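2,3-dihydroxy-2,3-dihydrophenylpropionate dehydrogenase (Pseudomonas sp. MC1, PDB 5XTF) catalyses the NAD(+)-dependent oxidation of naphthalene cis-dihydrodiol to 1,2-dihydroxynaphthalene, as a tetrameric member of the short-chain dehydrogenase/reductase family. Local coordinates at residues V78-H81 against A82-E85; L87-Q90 against T91-F95. One frame throughout, in Å; residues are numbered along the deposited sequence.

Both contacts are local and lie in series on one element, helix 81-95, with centres about 14 Å apart. Contact 1 comes first along the chain: residues 78-80 lie in the loop after strand 72-75, His81 opens the helix, and residues 82-85 continue its first turn. Contact 2, 87-90 with 91-95, carries the same helix to its last residues, before strand 100-103. The helix thus makes the crossover from the outermost strand 72-75 to strand 100-103 in the parallel Rossmann sheet, whose order is 3-2-1-4-5-6-7. Contact 1 holds Val78, part of the NAD(+) site, and contact 2 packs the helix on strands 25-28 and 49-54 and on helix 118-150.

Contact 1 of 2, residues V78-H81 against A82-E85; sequences VRDH and ATNE
Asp80 OD1 takes two hydrogen bonds from Thr83, one from OG1 at 2.9 Å and one from the backbone N at 3.1 Å. The hydroxyl meets the anti lone pair of OD1, whereas the N-H comes from above the carboxylate plane, 41° out of it. Asp80 is the N-cap: with CG anti to its own N (chi1 175°), the short side chain brings OD1 to the N and OG1 of Thr83. Its other oxygen, OD2, accepts from a water at 2.8 Å, and Ala82 N donates to the same water, so a second amide of the helix start is served indirectly. Within the same first turn, Glu85 N bonds to His81 O at 3.0 Å. The side chains of this pair also meet: Glu85 CG makes a CH-pi contact over one face of the His81 ring, 4.2 Å from its centroid, with the carboxylate plane turned 50° from the ring. The imidazole is positioned from outside, ND1 bonding to Ser138 of helix 118-150, while Trp118 of a second subunit stacks on the ring. Behind the cap, Val78, a residue of the NAD(+) site, touches Leu53 and Ser135. A carboxylate beside the amides of a helix start should interact favourably with the helix dipole, which would probably favour its ionised form.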
ATOM      1  N   VAL B  78      -0.407  -6.659  30.421  1.00 26.58           N
ATOM      2  CA  VAL B  78       0.516  -5.928  29.563  1.00 26.84           C
ATOM      3  C   VAL B  78       0.181  -4.428  29.515  1.00 27.50           C
ATOM      4  O   VAL B  78       1.061  -3.603  29.230  1.00 25.53           O
ATOM      5  CB  VAL B  78       0.533  -6.598  28.167  1.00 31.30           C
ATOM      6  CG1 VAL B  78      -0.654  -6.172  27.339  1.00 27.94           C
ATOM      7  CG2 VAL B  78       1.837  -6.332  27.437  1.00 32.91           C
ATOM      8  N   ARG B  79      -1.043  -4.042  29.868  1.00 24.07           N
ATOM      9  CA  ARG B  79      -1.410  -2.632  29.943  1.00 29.89           C
ATOM     10  C   ARG B  79      -0.781  -1.904  31.113  1.00 29.39           C
ATOM     11  O   ARG B  79      -0.963  -0.695  31.220  1.00 26.42           O
ATOM     12  CB  ARG B  79      -2.920  -2.474  30.041  1.00 28.95           C
ATOM     13  CG  ARG B  79      -3.637  -2.835  28.790  1.00 28.63           C
ATOM     14  CD  ARG B  79      -5.115  -2.793  29.036  1.00 33.65           C
ATOM     15  NE  ARG B  79      -5.550  -3.873  29.907  1.00 29.15           N
ATOM     16  CZ  ARG B  79      -6.815  -4.053  30.274  1.00 37.20           C
ATOM     17  NH1 ARG B  79      -7.759  -3.211  29.850  1.00 35.52           N
ATOM     18  NH2 ARG B  79      -7.136  -5.063  31.073  1.00 38.14           N
ATOM     19  N   ASP B  80      -0.051  -2.587  31.979  1.00 28.15           N
ATOM     20  CA  ASP B  80       0.590  -1.972  33.129  1.00 27.49           C
ATOM     21  C   ASP B  80       2.087  -1.881  32.852  1.00 32.02           C
ATOM     22  O   ASP B  80       2.754  -2.912  32.678  1.00 31.18           O
ATOM     23  CB  ASP B  80       0.278  -2.792  34.382  1.00 30.61           C
ATOM     24  CG  ASP B  80       0.996  -2.297  35.617  1.00 40.93           C
ATOM     25  OD1 ASP B  80       1.932  -3.010  36.072  1.00 46.94           O
ATOM     26  OD2 ASP B  80       0.625  -1.218  36.146  1.00 44.47           O
ATOM     27  N   HIS B  81       2.611  -0.650  32.808  1.00 26.21           N
ATOM     28  CA  HIS B  81       3.990  -0.440  32.376  1.00 27.65           C
ATOM     29  C   HIS B  81       4.982  -1.165  33.282  1.00 29.13           C
ATOM     30  O   HIS B  81       5.919  -1.811  32.796  1.00 29.86           O
ATOM     31  CB  HIS B  81       4.307   1.059  32.321  1.00 23.91           C
ATOM     32  CG  HIS B  81       5.664   1.360  31.782  1.00 26.98           C
ATOM     33  ND1 HIS B  81       6.071   0.951  30.529  1.00 31.18           N
ATOM     34  CD2 HIS B  81       6.722   2.010  32.327  1.00 25.82           C
ATOM     35  CE1 HIS B  81       7.319   1.332  30.324  1.00 27.74           C
ATOM     36  NE2 HIS B  81       7.737   1.979  31.399  1.00 31.15           N
ATOM     37  N   ALA B  82       4.777  -1.089  34.600  1.00 30.15           N
ATOM     38  CA  ALA B  82       5.676  -1.747  35.542  1.00 27.52           C
ATOM     39  C   ALA B  82       5.782  -3.241  35.277  1.00 32.29           C
ATOM     40  O   ALA B  82       6.857  -3.826  35.464  1.00 31.76           O
ATOM     41  CB  ALA B  82       5.209  -1.494  36.976  1.00 30.14           C
ATOM     42  N   THR B  83       4.693  -3.876  34.835  1.00 26.68           N
ATOM     43  CA  THR B  83       4.770  -5.290  34.479  1.00 30.36           C
ATOM     44  C   THR B  83       5.733  -5.522  33.312  1.00 29.88           C
ATOM     45  O   THR B  83       6.511  -6.492  33.319  1.00 31.36           O
ATOM     46  CB  THR B  83       3.373  -5.819  34.142  1.00 32.95           C
ATOM     47  OG1 THR B  83       2.542  -5.793  35.314  1.00 30.73           O
ATOM     48  CG2 THR B  83       3.456  -7.244  33.587  1.00 31.61           C
ATOM     49  N   ASN B  84       5.690  -4.646  32.298  1.00 26.99           N
ATOM     50  CA  ASN B  84       6.624  -4.749  31.177  1.00 25.85           C
ATOM     51  C   ASN B  84       8.061  -4.554  31.646  1.00 23.76           C
ATOM     52  O   ASN B  84       8.967  -5.264  31.201  1.00 26.08           O
ATOM     53  CB  ASN B  84       6.289  -3.705  30.098  1.00 25.15           C
ATOM     54  CG  ASN B  84       4.973  -3.970  29.407  1.00 27.16           C
ATOM     55  OD1 ASN B  84       4.020  -3.200  29.538  1.00 33.75           O
ATOM     56  ND2 ASN B  84       4.917  -5.041  28.649  1.00 27.40           N
ATOM     57  N   GLU B  85       8.291  -3.572  32.523  1.00 23.63           N
ATOM     58  CA  GLU B  85       9.617  -3.403  33.107  1.00 29.50           C
ATOM     59  C   GLU B  85      10.041  -4.654  33.871  1.00 26.89           C
ATOM     60  O   GLU B  85      11.184  -5.116  33.750  1.00 29.71           O
ATOM     61  CB  GLU B  85       9.620  -2.174  34.010  1.00 28.24           C
ATOM     62  CG  GLU B  85       9.480  -0.875  33.228  1.00 31.51           C
ATOM     63  CD  GLU B  85       9.257   0.340  34.118  1.00 39.27           C
ATOM     64  OE1 GLU B  85       8.614   0.198  35.188  1.00 41.15           O
ATOM     65  OE2 GLU B  85       9.744   1.433  33.754  1.00 37.52           O
TER
HETATM   66  O   HOH W   1       2.667   0.698  35.694  1.00 35.79           O

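Contact 2 of 2, residues L87-Q90 against T91-F95; sequences LIKQ and TIDRF
Thr91 lays its side chain back over the preceding turn, where CB sits 3.2 Å from Ile88 O and OG1 donates to Leu87 O at 2.7 Å. OG1 stands anti to Thr91's own carbonyl carbon (chi1 -61°), beside its N, which turns the hydroxyl back to Leu87 O. Thr91 N also bonds to Leu87 O, at 3.1 Å, and the two donors arrive from opposite faces of the carbonyl plane. OG1 is further hydrogen-bonded to Ser51 of strand 49-54, which suits a small hydroxyl residue buried against the sheet. A valine in its place would probably leave Ser51 without this partner and take the side-chain donor from Leu87 O. On the solvent side, Lys89 bends at its last torsion to bring NZ within 3.2 Å of Asp93 OD2, a weakly bonded salt bridge one turn apart. Ile88 CG2 and Ile92 CG1 approach to 4.3 Å, branched apolar groups facing helix 118-150. Near the helix end, Arg94 CG rests 3.6 Å above the centre of the Phe95 ring, and the Arg94 guanidinium forms a salt bridge with Glu72 and a hydrogen bond to the backbone O of Asp69. Polar pairs outward and aliphatic groups inward make this an amphipathic helix, here in the beta-alpha-beta crossover of a Rossmann fold.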
ATOM      1  N   LEU B  87       9.059  -7.789  33.370  1.00 28.96           N
ATOM      2  CA  LEU B  87       9.409  -8.798  32.366  1.00 28.72           C
ATOM      3  C   LEU B  87      10.839  -8.619  31.879  1.00 29.02           C
ATOM      4  O   LEU B  87      11.639  -9.565  31.883  1.00 28.81           O
ATOM      5  CB  LEU B  87       8.440  -8.726  31.187  1.00 27.13           C
ATOM      6  CG  LEU B  87       8.650  -9.712  30.031  1.00 26.74           C
ATOM      7  CD1 LEU B  87       8.205 -11.078  30.432  1.00 25.15           C
ATOM      8  CD2 LEU B  87       7.885  -9.261  28.769  1.00 23.29           C
ATOM      9  N   ILE B  88      11.189  -7.398  31.477  1.00 27.45           N
ATOM     10  CA  ILE B  88      12.552  -7.151  31.027  1.00 27.31           C
ATOM     11  C   ILE B  88      13.544  -7.397  32.163  1.00 27.87           C
ATOM     12  O   ILE B  88      14.537  -8.111  31.993  1.00 25.96           O
ATOM     13  CB  ILE B  88      12.686  -5.730  30.462  1.00 23.26           C
ATOM     14  CG1 ILE B  88      11.657  -5.511  29.339  1.00 25.43           C
ATOM     15  CG2 ILE B  88      14.114  -5.489  29.973  1.00 22.80           C
ATOM     16  CD1 ILE B  88      11.617  -6.619  28.291  1.00 27.73           C
ATOM     17  N   LYS B  89      13.293  -6.802  33.334  1.00 29.00           N
ATOM     18  CA  LYS B  89      14.260  -6.889  34.424  1.00 29.04           C
ATOM     19  C   LYS B  89      14.559  -8.346  34.782  1.00 32.93           C
ATOM     20  O   LYS B  89      15.724  -8.738  34.928  1.00 34.68           O
ATOM     21  CB  LYS B  89      13.753  -6.112  35.638  1.00 32.48           C
ATOM     22  CG  LYS B  89      14.811  -5.956  36.725  1.00 41.15           C
ATOM     23  CD  LYS B  89      14.263  -5.269  37.976  1.00 44.26           C
ATOM     24  CE  LYS B  89      15.408  -4.767  38.860  1.00 55.23           C
ATOM     25  NZ  LYS B  89      16.445  -5.821  39.126  1.00 50.14           N
ATOM     26  N   GLN B  90      13.518  -9.174  34.883  1.00 30.72           N
ATOM     27  CA  GLN B  90      13.745 -10.588  35.165  1.00 29.47           C
ATOM     28  C   GLN B  90      14.506 -11.262  34.040  1.00 33.27           C
ATOM     29  O   GLN B  90      15.298 -12.185  34.289  1.00 26.20           O
ATOM     30  CB  GLN B  90      12.418 -11.307  35.376  1.00 30.79           C
ATOM     31  CG  GLN B  90      11.760 -11.043  36.716  1.00 34.26           C
ATOM     32  CD  GLN B  90      10.700 -12.084  37.041  1.00 46.59           C
ATOM     33  OE1 GLN B  90      10.684 -13.179  36.484  1.00 45.77           O
ATOM     34  NE2 GLN B  90       9.862 -11.777  37.999  1.00 46.10           N
ATOM     35  N   THR B  91      14.256 -10.845  32.795  1.00 29.41           N
ATOM     36  CA  THR B  91      14.961 -11.456  31.675  1.00 30.77           C
ATOM     37  C   THR B  91      16.465 -11.233  31.803  1.00 29.18           C
ATOM     38  O   THR B  91      17.260 -12.172  31.665  1.00 27.24           O
ATOM     39  CB  THR B  91      14.441 -10.899  30.342  1.00 29.33           C
ATOM     40  OG1 THR B  91      13.043 -11.194  30.190  1.00 24.13           O
ATOM     41  CG2 THR B  91      15.202 -11.526  29.194  1.00 24.52           C
ATOM     42  N   ILE B  92      16.861  -9.997  32.106  1.00 26.77           N
ATOM     43  CA  ILE B  92      18.272  -9.643  32.210  1.00 31.30           C
ATOM     44  C   ILE B  92      18.918 -10.368  33.385  1.00 35.60           C
ATOM     45  O   ILE B  92      20.005 -10.944  33.259  1.00 33.37           O
ATOM     46  CB  ILE B  92      18.418  -8.117  32.340  1.00 29.41           C
ATOM     47  CG1 ILE B  92      17.713  -7.430  31.169  1.00 33.98           C
ATOM     48  CG2 ILE B  92      19.884  -7.723  32.415  1.00 35.38           C
ATOM     49  CD1 ILE B  92      18.128  -7.969  29.784  1.00 32.81           C
ATOM     50  N   ASP B  93      18.247 -10.356  34.542  1.00 33.63           N
ATOM     51  CA  ASP B  93      18.785 -11.003  35.735  1.00 33.83           C
ATOM     52  C   ASP B  93      18.917 -12.501  35.538  1.00 34.23           C
ATOM     53  O   ASP B  93      19.905 -13.105  35.960  1.00 34.32           O
ATOM     54  CB  ASP B  93      17.897 -10.700  36.934  1.00 35.41           C
ATOM     55  CG  ASP B  93      17.947  -9.238  37.328  1.00 44.10           C
ATOM     56  OD1 ASP B  93      18.931  -8.554  36.949  1.00 49.66           O
ATOM     57  OD2 ASP B  93      17.018  -8.776  38.029  1.00 48.54           O
ATOM     58  N   ARG B  94      17.947 -13.112  34.874  1.00 30.66           N
ATOM     59  CA  ARG B  94      18.017 -14.540  34.632  1.00 29.08           C
ATOM     60  C   ARG B  94      18.953 -14.875  33.476  1.00 34.28           C
ATOM     61  O   ARG B  94      19.670 -15.881  33.530  1.00 33.39           O
ATOM     62  CB  ARG B  94      16.617 -15.082  34.363  1.00 31.46           C
ATOM     63  CG  ARG B  94      16.604 -16.529  33.960  1.00 34.99           C
ATOM     64  CD  ARG B  94      16.813 -17.400  35.162  1.00 37.19           C
ATOM     65  NE  ARG B  94      16.895 -18.801  34.780  1.00 37.25           N
ATOM     66  CZ  ARG B  94      15.833 -19.574  34.584  1.00 38.28           C
ATOM     67  NH1 ARG B  94      14.609 -19.067  34.726  1.00 35.70           N
ATOM     68  NH2 ARG B  94      15.998 -20.848  34.246  1.00 32.86           N
ATOM     69  N   PHE B  95      18.971 -14.060  32.418  1.00 30.19           N
ATOM     70  CA  PHE B  95      19.726 -14.421  31.224  1.00 30.84           C
ATOM     71  C   PHE B  95      20.823 -13.437  30.836  1.00 31.04           C
ATOM     72  O   PHE B  95      21.607 -13.748  29.932  1.00 32.83           O
ATOM     73  CB  PHE B  95      18.777 -14.606  30.025  1.00 32.92           C
ATOM     74  CG  PHE B  95      17.775 -15.721  30.209  1.00 31.36           C
ATOM     75  CD1 PHE B  95      18.200 -17.028  30.431  1.00 30.63           C
ATOM     76  CD2 PHE B  95      16.411 -15.464  30.144  1.00 26.84           C
ATOM     77  CE1 PHE B  95      17.276 -18.060  30.603  1.00 30.04           C
ATOM     78  CE2 PHE B  95      15.484 -16.480  30.303  1.00 26.15           C
ATOM     79  CZ  PHE B  95      15.910 -17.781  30.539  1.00 27.79           C
TER